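Local coordinates for nitrogenase molybdenum-iron protein alpha chain (Clostridium pasteurianum, PDB 4WES) that forms, with the beta chain, the nitrogenase component that reduces dinitrogen to ammonium, carrying the molybdenum-iron cofactor and sharing the [8Fe-7S] cluster, at residues Cys262-Asn267 / Phe369-Asp374; Gly52-Gly57 / Gln182-His187. One frame throughout, in Å; residues are numbered along the deposited sequence.

Interaction 1. Residues Cys262-Asn267 / Phe369-Asp374; sequences CHRSIN and FAHRDD. With ICS (iron-sulfur-molybdenum cluster with interstitial carbon), chain F.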
ATOM      1  N   CYS A 262      27.396  27.775  13.029  1.00  8.87           N
ATOM      2  CA  CYS A 262      28.314  26.685  13.325  1.00  8.78           C
ATOM      3  C   CYS A 262      29.742  27.224  13.401  1.00  9.21           C
ATOM      4  O   CYS A 262      30.359  27.512  12.356  1.00  9.86           O
ATOM      5  CB  CYS A 262      28.256  25.583  12.267  1.00  8.23           C
ATOM      6  SG  CYS A 262      29.482  24.343  12.639  1.00  8.76           S
ATOM      7  N   HIS A 263      30.265  27.386  14.614  1.00  8.71           N
ATOM      8  CA  HIS A 263      31.630  27.864  14.743  1.00  9.37           C
ATOM      9  C   HIS A 263      32.640  26.924  14.101  1.00  9.32           C
ATOM     10  O   HIS A 263      33.553  27.349  13.378  1.00  9.79           O
ATOM     11  CB  HIS A 263      31.976  28.097  16.217  1.00 10.15           C
ATOM     12  CG  HIS A 263      33.404  28.460  16.441  1.00  9.45           C
ATOM     13  ND1 HIS A 263      34.359  27.542  16.830  1.00 10.57           N
ATOM     14  CD2 HIS A 263      34.057  29.647  16.315  1.00 10.33           C
ATOM     15  CE1 HIS A 263      35.527  28.158  16.931  1.00 11.31           C
ATOM     16  NE2 HIS A 263      35.380  29.436  16.611  1.00 11.41           N
ATOM     17  N   ARG A 264      32.538  25.625  14.393  1.00  8.76           N
ATOM     18  CA  ARG A 264      33.568  24.701  14.000  1.00  8.81           C
ATOM     19  C   ARG A 264      33.801  24.698  12.486  1.00  9.35           C
ATOM     20  O   ARG A 264      34.944  24.700  12.026  1.00  9.55           O
ATOM     21  CB  ARG A 264      33.193  23.274  14.488  1.00  9.04           C
ATOM     22  CG  ARG A 264      34.182  22.179  14.158  1.00  9.33           C
ATOM     23  CD  ARG A 264      35.522  22.279  14.855  1.00 10.36           C
ATOM     24  NE  ARG A 264      36.470  23.178  14.198  1.00  9.96           N
ATOM     25  CZ  ARG A 264      37.195  24.121  14.769  1.00  9.96           C
ATOM     26  NH1 ARG A 264      37.013  24.494  16.020  1.00 10.98           N
ATOM     27  NH2 ARG A 264      38.080  24.766  14.019  1.00 11.13           N
ATOM     28  N   SER A 265      32.712  24.632  11.699  1.00  8.46           N
ATOM     29  CA  SER A 265      32.882  24.404  10.285  1.00  8.63           C
ATOM     30  C   SER A 265      33.282  25.643   9.496  1.00  8.08           C
ATOM     31  O   SER A 265      33.818  25.497   8.396  1.00  9.64           O
ATOM     32  CB  SER A 265      31.611  23.844   9.634  1.00  8.72           C
ATOM     33  OG  SER A 265      30.551  24.799   9.638  1.00  8.77           O
ATOM     34  N   ILE A 266      33.038  26.848  10.034  1.00  8.69           N
ATOM     35  CA  ILE A 266      33.152  28.058   9.216  1.00  9.25           C
ATOM     36  C   ILE A 266      34.017  29.124   9.817  1.00  9.94           C
ATOM     37  O   ILE A 266      34.203  30.200   9.205  1.00 10.13           O
ATOM     38  CB  ILE A 266      31.740  28.650   8.870  1.00  9.24           C
ATOM     39  CG1 ILE A 266      31.673  29.300   7.486  1.00 10.18           C
ATOM     40  CG2 ILE A 266      31.229  29.516   9.993  1.00  9.42           C
ATOM     41  CD1 ILE A 266      31.917  28.336   6.337  1.00 11.41           C
ATOM     42  N   ASN A 267      34.536  28.919  11.031  1.00  9.83           N
ATOM     43  CA  ASN A 267      35.296  29.977  11.688  1.00  9.92           C
ATOM     44  C   ASN A 267      36.529  30.378  10.879  1.00 10.24           C
ATOM     45  O   ASN A 267      36.993  31.515  10.988  1.00 10.88           O
ATOM     46  CB  ASN A 267      35.681  29.668  13.148  1.00 10.39           C
ATOM     47  CG  ASN A 267      36.769  28.616  13.305  1.00 10.76           C
ATOM     48  OD1 ASN A 267      37.903  28.980  13.619  1.00 13.56           O
ATOM     49  ND2 ASN A 267      36.436  27.347  13.117  1.00 11.08           N
ATOM     50  N   PHE A 369      33.790  15.666  16.964  1.00  9.02           N
ATOM     51  CA  PHE A 369      35.027  16.121  16.305  1.00  9.41           C
ATOM     52  C   PHE A 369      35.355  17.585  16.547  1.00  9.31           C
ATOM     53  O   PHE A 369      36.243  18.140  15.900  1.00 10.16           O
ATOM     54  CB  PHE A 369      34.928  15.838  14.778  1.00  9.39           C
ATOM     55  CG  PHE A 369      33.693  16.416  14.137  1.00  8.95           C
ATOM     56  CD1 PHE A 369      33.520  17.788  13.985  1.00  9.33           C
ATOM     57  CD2 PHE A 369      32.689  15.573  13.717  1.00  9.28           C
ATOM     58  CE1 PHE A 369      32.359  18.296  13.507  1.00  9.74           C
ATOM     59  CE2 PHE A 369      31.517  16.091  13.191  1.00  9.73           C
ATOM     60  CZ  PHE A 369      31.336  17.444  13.122  1.00  9.71           C
ATOM     61  N   ALA A 370      34.646  18.229  17.475  1.00  9.16           N
ATOM     62  CA  ALA A 370      34.947  19.608  17.808  1.00  9.86           C
ATOM     63  C   ALA A 370      36.358  19.707  18.384  1.00  9.64           C
ATOM     64  O   ALA A 370      36.956  18.728  18.823  1.00 10.86           O
ATOM     65  CB  ALA A 370      33.939  20.143  18.811  1.00 11.30           C
ATOM     66  N   HIS A 371      36.865  20.932  18.428  1.00  9.78           N
ATOM     67  CA  HIS A 371      38.185  21.194  18.929  1.00 10.19           C
ATOM     68  C   HIS A 371      38.079  21.784  20.345  1.00 10.19           C
ATOM     69  O   HIS A 371      36.985  22.131  20.802  1.00 10.15           O
ATOM     70  CB  HIS A 371      38.971  22.140  18.006  1.00  9.78           C
ATOM     71  CG  HIS A 371      39.125  21.646  16.601  1.00 10.08           C
ATOM     72  ND1 HIS A 371      39.931  22.306  15.701  1.00 10.77           N
ATOM     73  CD2 HIS A 371      38.532  20.650  15.898  1.00  9.94           C
ATOM     74  CE1 HIS A 371      39.847  21.716  14.522  1.00 10.58           C
ATOM     75  NE2 HIS A 371      39.006  20.710  14.606  1.00 10.80           N
ATOM     76  N   ARG A 372      39.224  21.968  21.015  1.00 10.54           N
ATOM     77  CA  ARG A 372      39.183  22.495  22.378  1.00 10.82           C
ATOM     78  C   ARG A 372      38.467  23.837  22.437  1.00 11.20           C
ATOM     79  O   ARG A 372      37.791  24.120  23.431  1.00 12.01           O
ATOM     80  CB  ARG A 372      40.589  22.617  22.959  1.00 11.67           C
ATOM     81  CG  ARG A 372      41.171  21.290  23.439  1.00 12.22           C
ATOM     82  CD  ARG A 372      42.520  21.490  24.101  1.00 12.81           C
ATOM     83  NE  ARG A 372      42.405  22.369  25.255  1.00 13.14           N
ATOM     84  CZ  ARG A 372      43.268  23.313  25.555  1.00 14.15           C
ATOM     85  NH1 ARG A 372      44.421  23.417  24.914  1.00 15.63           N
ATOM     86  NH2 ARG A 372      42.980  24.140  26.537  1.00 15.56           N
ATOM     87  N   ASP A 373      38.606  24.681  21.406  1.00 11.22           N
ATOM     88  CA  ASP A 373      37.941  25.979  21.419  1.00 11.11           C
ATOM     89  C   ASP A 373      36.415  25.872  21.448  1.00 11.56           C
ATOM     90  O   ASP A 373      35.724  26.778  21.984  1.00 12.27           O
ATOM     91  CB  ASP A 373      38.420  26.919  20.292  1.00 12.41           C
ATOM     92  CG  ASP A 373      38.621  26.241  18.936  1.00 12.32           C
ATOM     93  OD1 ASP A 373      39.228  25.164  18.847  1.00 14.88           O
ATOM     94  OD2 ASP A 373      38.232  26.893  17.948  1.00 15.22           O
ATOM     95  N   ASP A 374      35.846  24.856  20.801  1.00 10.37           N
ATOM     96  CA  ASP A 374      34.393  24.674  20.857  1.00 10.34           C
ATOM     97  C   ASP A 374      33.926  24.266  22.253  1.00 10.34           C
ATOM     98  O   ASP A 374      32.810  24.599  22.655  1.00 11.11           O
ATOM     99  CB  ASP A 374      33.945  23.645  19.839  1.00  9.92           C
ATOM    100  CG  ASP A 374      34.374  24.032  18.434  1.00  9.67           C
ATOM    101  OD1 ASP A 374      33.798  24.989  17.882  1.00 10.50           O
ATOM    102  OD2 ASP A 374      35.319  23.391  17.945  1.00 10.92           O
TER
HETATM  103 FE1  ICS F 602      28.499  22.426  11.888  1.00  8.52          FE
HETATM  104 MO1  ICS F 602      25.830  16.047  11.127  1.00  7.47          MO
HETATM  105 FE2  ICS F 602      29.006  19.954  11.052  1.00  8.08          FE
HETATM  106 FE3  ICS F 602      26.583  21.017  10.671  1.00  8.15          FE
HETATM  107 FE4  ICS F 602      27.407  20.401  13.122  1.00  8.18          FE
HETATM  108 FE5  ICS F 602      26.442  18.021  12.853  1.00  7.79          FE
HETATM  109 FE6  ICS F 602      27.985  17.605  10.761  1.00  7.80          FE
HETATM  110 FE7  ICS F 602      25.626  18.623  10.426  1.00  7.73          FE
HETATM  111  CX  ICS F 602      27.183  19.300  11.525  1.00  8.35           C
HETATM  112  S1A ICS F 602      29.667  20.806  13.038  1.00  8.76           S
HETATM  113  S1B ICS F 602      27.732  16.207  12.478  1.00  7.90           S
HETATM  114  S2A ICS F 602      28.543  21.746   9.737  1.00  8.61           S
HETATM  115  S2B ICS F 602      29.996  18.184  10.135  1.00  8.23           S
HETATM  116  S3A ICS F 602      26.593  19.164  14.791  1.00  8.42           S
HETATM  117  S3B ICS F 602      26.584  17.068   9.122  1.00  7.64           S
HETATM  118  S4A ICS F 602      26.279  22.304  12.513  1.00  8.70           S
HETATM  119  S4B ICS F 602      24.396  17.672  12.014  1.00  7.77           S
HETATM  120  S5A ICS F 602      24.828  20.417   9.425  1.00  8.36           S
HETATM  121  O   HOH W   1      31.229  24.720  16.947  1.00 10.15           O
HETATM  122  O   HOH W   2      39.279  27.101  15.452  1.00 15.84           O
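Arg-264 reaches the 369-374 segment through two salt bridges of unequal length, both made by NH1. The shorter, from Arg-264 NH1 to Asp-374 OD2, spans 2.8 Å with the acceptor in the guanidinium plane; the other, from Arg-264 NH1 to Asp-373 OD2, is weak. Asp-374 divides its carboxylate between two side chains of the first helical turn, since His-263 ND1 donates to Asp-374 OD1 over 2.8 Å at an N-H...O angle of 161°. Asp-374 OD2 also accepts from His-371 N, on its anti lone pair, which ties the carboxylate to the N-cap residue of its own short helix.

Stacking supplies the second component. The guanidinium of Arg-264 lies flat on the His-371 ring, planes 5° apart and centres 3.5 Å apart, while Arg-264 CD makes a CH-pi contact over the same ring. A bend at chi2 (67°) and another at chi3 fold the arginine chain over that face. His-371 NE2 is hydrogen-bonded to Ser-183, on helix 182-196.

The helix that presents these groups begins at a cofactor ligand: Cys-262 occupies the N-cap of helix 263-277, and its SG both binds an iron, FE1, at 2.3 Å and accepts from Ser-265 N. From the opposing segment, Phe-369 brings CZ to within 3.4 Å of cluster sulfur S2B and turns its ring edge toward Arg-264 CG.

Two waters complete the polar set. One accepts from Arg-264 N and donates to Asp-374 OD1; the other accepts from Arg-264 NH2 and donates to Asn-267 OD1 and, over 2.7 Å, to Asp-373 OD2.

Interaction 2. Residues Gly52-Gly57 / Gln182-His187; sequences GCAYAG and QSAGHH. With CLF (Fe(8)-S(7) cluster), chain H; HCA (3-hydroxy-3-carboxy-adipic acid), chain E; ICS (iron-sulfur-molybdenum cluster with interstitial carbon), chain F.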
ATOM      1  N   GLY A  52      32.998  10.418  11.088  1.00  8.75           N
ATOM      2  CA  GLY A  52      33.232  10.202   9.668  1.00  8.67           C
ATOM      3  C   GLY A  52      34.577  10.721   9.234  1.00  8.50           C
ATOM      4  O   GLY A  52      35.502  10.826  10.029  1.00  9.41           O
ATOM      5  N   CYS A  53      34.662  11.046   7.946  1.00  8.38           N
ATOM      6  CA  CYS A  53      35.932  11.329   7.305  1.00  8.41           C
ATOM      7  C   CYS A  53      36.012  12.745   6.743  1.00  8.83           C
ATOM      8  O   CYS A  53      35.034  13.508   6.706  1.00  8.59           O
ATOM      9  CB  CYS A  53      36.207  10.343   6.180  1.00  9.23           C
ATOM     10  SG  CYS A  53      35.050  10.533   4.792  1.00  8.72           S
ATOM     11  N   ALA A  54      37.203  13.118   6.263  1.00  8.70           N
ATOM     12  CA  ALA A  54      37.405  14.470   5.724  1.00  8.58           C
ATOM     13  C   ALA A  54      36.595  14.735   4.461  1.00  8.39           C
ATOM     14  O   ALA A  54      36.192  15.862   4.222  1.00  9.18           O
ATOM     15  CB  ALA A  54      38.879  14.702   5.447  1.00 10.10           C
ATOM     16  N   TYR A  55      36.344  13.711   3.655  1.00  8.56           N
ATOM     17  CA  TYR A  55      35.543  13.864   2.467  1.00  8.46           C
ATOM     18  C   TYR A  55      34.106  14.213   2.834  1.00  7.86           C
ATOM     19  O   TYR A  55      33.487  15.100   2.244  1.00  8.37           O
ATOM     20  CB  TYR A  55      35.597  12.598   1.601  1.00  8.77           C
ATOM     21  CG  TYR A  55      34.459  12.474   0.634  1.00  8.22           C
ATOM     22  CD1 TYR A  55      33.307  11.795   0.969  1.00  8.82           C
ATOM     23  CD2 TYR A  55      34.509  13.078  -0.624  1.00  8.46           C
ATOM     24  CE1 TYR A  55      32.254  11.697   0.115  1.00  8.56           C
ATOM     25  CE2 TYR A  55      33.448  12.990  -1.488  1.00  8.83           C
ATOM     26  CZ  TYR A  55      32.307  12.299  -1.148  1.00  8.55           C
ATOM     27  OH  TYR A  55      31.273  12.188  -2.032  1.00  8.90           O
ATOM     28  N   ALA A  56      33.563  13.571   3.883  1.00  8.23           N
ATOM     29  CA  ALA A  56      32.242  13.932   4.374  1.00  8.32           C
ATOM     30  C   ALA A  56      32.211  15.397   4.766  1.00  7.90           C
ATOM     31  O   ALA A  56      31.308  16.139   4.394  1.00  8.65           O
ATOM     32  CB  ALA A  56      31.867  13.030   5.553  1.00  9.05           C
ATOM     33  N   GLY A  57      33.218  15.842   5.540  1.00  8.23           N
ATOM     34  CA  GLY A  57      33.229  17.218   6.004  1.00  8.92           C
ATOM     35  C   GLY A  57      33.338  18.248   4.894  1.00  8.44           C
ATOM     36  O   GLY A  57      32.803  19.359   4.990  1.00  9.25           O
ATOM     37  N   GLN A 182      35.550  14.515  10.306  1.00  8.74           N
ATOM     38  CA  GLN A 182      34.963  15.482   9.378  1.00  8.67           C
ATOM     39  C   GLN A 182      35.634  16.846   9.441  1.00  8.81           C
ATOM     40  O   GLN A 182      35.588  17.605   8.448  1.00  9.23           O
ATOM     41  CB  GLN A 182      33.476  15.652   9.657  1.00  9.33           C
ATOM     42  CG  GLN A 182      32.589  14.421   9.438  1.00  9.94           C
ATOM     43  CD  GLN A 182      32.377  13.610  10.711  1.00  9.00           C
ATOM     44  OE1 GLN A 182      33.326  13.266  11.388  1.00  9.16           O
ATOM     45  NE2 GLN A 182      31.143  13.241  10.982  1.00  9.70           N
ATOM     46  N   SER A 183      36.183  17.204  10.592  1.00  8.85           N
ATOM     47  CA  SER A 183      36.735  18.534  10.775  1.00  9.25           C
ATOM     48  C   SER A 183      37.751  18.937   9.698  1.00 10.12           C
ATOM     49  O   SER A 183      37.702  20.074   9.205  1.00 10.21           O
ATOM     50  CB  SER A 183      37.345  18.668  12.165  1.00  9.60           C
ATOM     51  OG  SER A 183      38.006  19.905  12.284  1.00  9.72           O
ATOM     52  N   ALA A 184      38.688  18.043   9.381  1.00  9.02           N
ATOM     53  CA  ALA A 184      39.688  18.397   8.366  1.00  9.77           C
ATOM     54  C   ALA A 184      39.025  18.819   7.058  1.00  9.54           C
ATOM     55  O   ALA A 184      39.528  19.689   6.329  1.00  9.52           O
ATOM     56  CB  ALA A 184      40.652  17.253   8.166  1.00 11.00           C
ATOM     57  N   GLY A 185      37.926  18.149   6.725  1.00  9.06           N
ATOM     58  CA  GLY A 185      37.200  18.497   5.515  1.00  9.12           C
ATOM     59  C   GLY A 185      36.611  19.903   5.533  1.00  8.70           C
ATOM     60  O   GLY A 185      36.596  20.578   4.516  1.00  9.10           O
ATOM     61  N   HIS A 186      36.138  20.349   6.692  1.00  8.64           N
ATOM     62  CA  HIS A 186      35.686  21.722   6.796  1.00  8.75           C
ATOM     63  C   HIS A 186      36.823  22.668   6.442  1.00  9.06           C
ATOM     64  O   HIS A 186      36.656  23.632   5.682  1.00  9.08           O
ATOM     65  CB  HIS A 186      35.284  22.101   8.218  1.00  9.12           C
ATOM     66  CG  HIS A 186      34.216  21.267   8.844  1.00  8.24           C
ATOM     67  ND1 HIS A 186      34.115  21.174  10.219  1.00  9.06           N
ATOM     68  CD2 HIS A 186      33.230  20.514   8.310  1.00  8.90           C
ATOM     69  CE1 HIS A 186      33.072  20.416  10.491  1.00  9.42           C
ATOM     70  NE2 HIS A 186      32.535  19.986   9.368  1.00  8.95           N
ATOM     71  N   HIS A 187      37.991  22.401   7.029  1.00  9.00           N
ATOM     72  CA  HIS A 187      39.129  23.314   6.855  1.00  9.55           C
ATOM     73  C   HIS A 187      39.542  23.347   5.371  1.00  9.95           C
ATOM     74  O   HIS A 187      39.781  24.406   4.791  1.00 10.26           O
ATOM     75  CB  HIS A 187      40.256  22.857   7.757  1.00 10.18           C
ATOM     76  CG  HIS A 187      41.351  23.855   7.927  1.00 10.98           C
ATOM     77  ND1 HIS A 187      42.247  23.769   8.957  1.00 11.94           N
ATOM     78  CD2 HIS A 187      41.666  24.972   7.247  1.00 11.46           C
ATOM     79  CE1 HIS A 187      43.095  24.778   8.905  1.00 12.99           C
ATOM     80  NE2 HIS A 187      42.764  25.517   7.868  1.00 12.10           N
TER
HETATM   81 FE1  CLF H 604      37.360   7.191   2.110  1.00  8.84          FE
HETATM   82 FE2  CLF H 604      35.284   6.129   3.003  1.00  9.41          FE
HETATM   83 FE3  CLF H 604      35.469   8.873   3.267  1.00  8.59          FE
HETATM   84 FE4  CLF H 604      35.099   7.660   0.871  1.00  8.55          FE
HETATM   85  S1  CLF H 604      36.233   5.560   0.785  1.00  9.07           S
HETATM   86  S2A CLF H 604      36.741   7.269   4.358  1.00  9.11           S
HETATM   87  S4A CLF H 604      33.630   7.689   2.612  1.00  9.16           S
HETATM   88  S3A CLF H 604      36.688   9.280   1.319  1.00  8.69           S
HETATM   89 FE5  CLF H 604      33.311   5.450  -1.083  0.66 11.95          FE
HETATM   90 FE6  CLF H 604      35.750   2.800  -1.409  0.66 10.01          FE
HETATM   91 FE7  CLF H 604      33.137   2.767  -0.551  1.00  8.51          FE
HETATM   92 FE8  CLF H 604      34.692   3.860   1.353  1.00  9.34          FE
HETATM   93  S2B CLF H 604      33.963   3.816  -2.424  1.00  9.43           S
HETATM   94  S3B CLF H 604      34.945   1.768   0.498  1.00  9.35           S
HETATM   95  S4B CLF H 604      32.523   4.499   0.847  1.00  8.70           S
HETATM   96  C1  HCA E 601      28.258  13.234   8.305  1.00  9.67           C
HETATM   97  C2  HCA E 601      26.793  13.576   8.016  1.00  8.09           C
HETATM   98  C3  HCA E 601      25.890  13.538   9.246  1.00  7.43           C
HETATM   99  C4  HCA E 601      25.475  12.103   9.625  1.00  7.37           C
HETATM  100  C5  HCA E 601      24.364  12.187  10.687  1.00  8.33           C
HETATM  101  C6  HCA E 601      24.092  10.998  11.558  1.00  8.30           C
HETATM  102  C7  HCA E 601      24.615  14.329   8.947  1.00  7.59           C
HETATM  103  O1  HCA E 601      28.702  13.384   9.451  1.00 10.09           O
HETATM  104  O2  HCA E 601      28.966  12.842   7.363  1.00 10.56           O
HETATM  105  O3  HCA E 601      22.881  10.732  11.835  1.00  8.11           O
HETATM  106  O4  HCA E 601      25.051  10.325  11.994  1.00  8.53           O
HETATM  107  O5  HCA E 601      24.287  15.217   9.765  1.00  7.33           O
HETATM  108  O6  HCA E 601      23.940  14.021   7.955  1.00  8.14           O
HETATM  109  O7  HCA E 601      26.551  14.111  10.364  1.00  7.52           O
HETATM  110 FE1  ICS F 602      28.499  22.426  11.888  1.00  8.52          FE
HETATM  111 MO1  ICS F 602      25.830  16.047  11.127  1.00  7.47          MO
HETATM  112 FE2  ICS F 602      29.006  19.954  11.052  1.00  8.08          FE
HETATM  113 FE3  ICS F 602      26.583  21.017  10.671  1.00  8.15          FE
HETATM  114 FE4  ICS F 602      27.407  20.401  13.122  1.00  8.18          FE
HETATM  115 FE5  ICS F 602      26.442  18.021  12.853  1.00  7.79          FE
HETATM  116 FE6  ICS F 602      27.985  17.605  10.761  1.00  7.80          FE
HETATM  117 FE7  ICS F 602      25.626  18.623  10.426  1.00  7.73          FE
HETATM  118  CX  ICS F 602      27.183  19.300  11.525  1.00  8.35           C
HETATM  119  S1A ICS F 602      29.667  20.806  13.038  1.00  8.76           S
HETATM  120  S1B ICS F 602      27.732  16.207  12.478  1.00  7.90           S
HETATM  121  S2A ICS F 602      28.543  21.746   9.737  1.00  8.61           S
HETATM  122  S2B ICS F 602      29.996  18.184  10.135  1.00  8.23           S
HETATM  123  S3A ICS F 602      26.593  19.164  14.791  1.00  8.42           S
HETATM  124  S3B ICS F 602      26.584  17.068   9.122  1.00  7.64           S
HETATM  125  S4A ICS F 602      26.279  22.304  12.513  1.00  8.70           S
HETATM  126  S4B ICS F 602      24.396  17.672  12.014  1.00  7.77           S
HETATM  127  S5A ICS F 602      24.828  20.417   9.425  1.00  8.36           S
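With CG anti to the carbonyl carbon and a bend at chi2 (94°), the side chain of Gln-182 carries its amide to Gly-52, where OE1 accepts from Gly-52 N over 2.9 Å. The donor stands above the carbonyl plane, 62° out of it, instead of meeting a lone pair. The 182-187 segment belongs to helix 182-196, which packs against helix 54-63 through glycines at close backbone range: Ala-54 CA and Gly-185 CA are 4.0 Å apart. Three CA-H...O contacts accompany the approach. Gln-182 CA meets Cys-53 O, Gly-185 CA meets Ala-54 O at 3.1 Å, and Gly-57 CA points at Gln-182 O with an angle of 172° at the hydrogen. Beside them, the methyls of Ala-54 and Ala-184 touch.

The helix pair separates two metal sites. Cys-53, the N-cap of helix 54-63, binds FE3 of the [8Fe-7S] cluster through SG at 2.3 Å, and Gly-47 of the beta chain packs on it. Toward the cofactor, Gln-182 NE2 donates to homocitrate O1 over 2.9 Å and also to Glu-368. The His-186 ring turns its edge both ways, with CD2 3.5 Å from Gly-57 O and NE2 3.2 Å from cofactor sulfur S2B.

How the interactions relate
Both contacts are buried and both reach the molybdenum-iron cofactor, but they use different chemistry. Interaction 1 is built from charged and aromatic side chains with bridging waters, and no other protein chain touches it; interaction 2 is chiefly backbone against backbone, and borders the beta chain on its [8Fe-7S] side. Helix 182-196 joins the two, with their centres about 12 Å apart. Gln-182 OE1 packs 3.3 Å from Phe-369 CD2, and His-186 ND1 packs 3.5 Å from Ser-265 CA on segment 262-267. One side chain from each contact, Phe-369 and His-186, approaches sulfur S2B, and the two rings pack on each other, Phe-369 CE1 lying 3.8 Å from His-186 CE1.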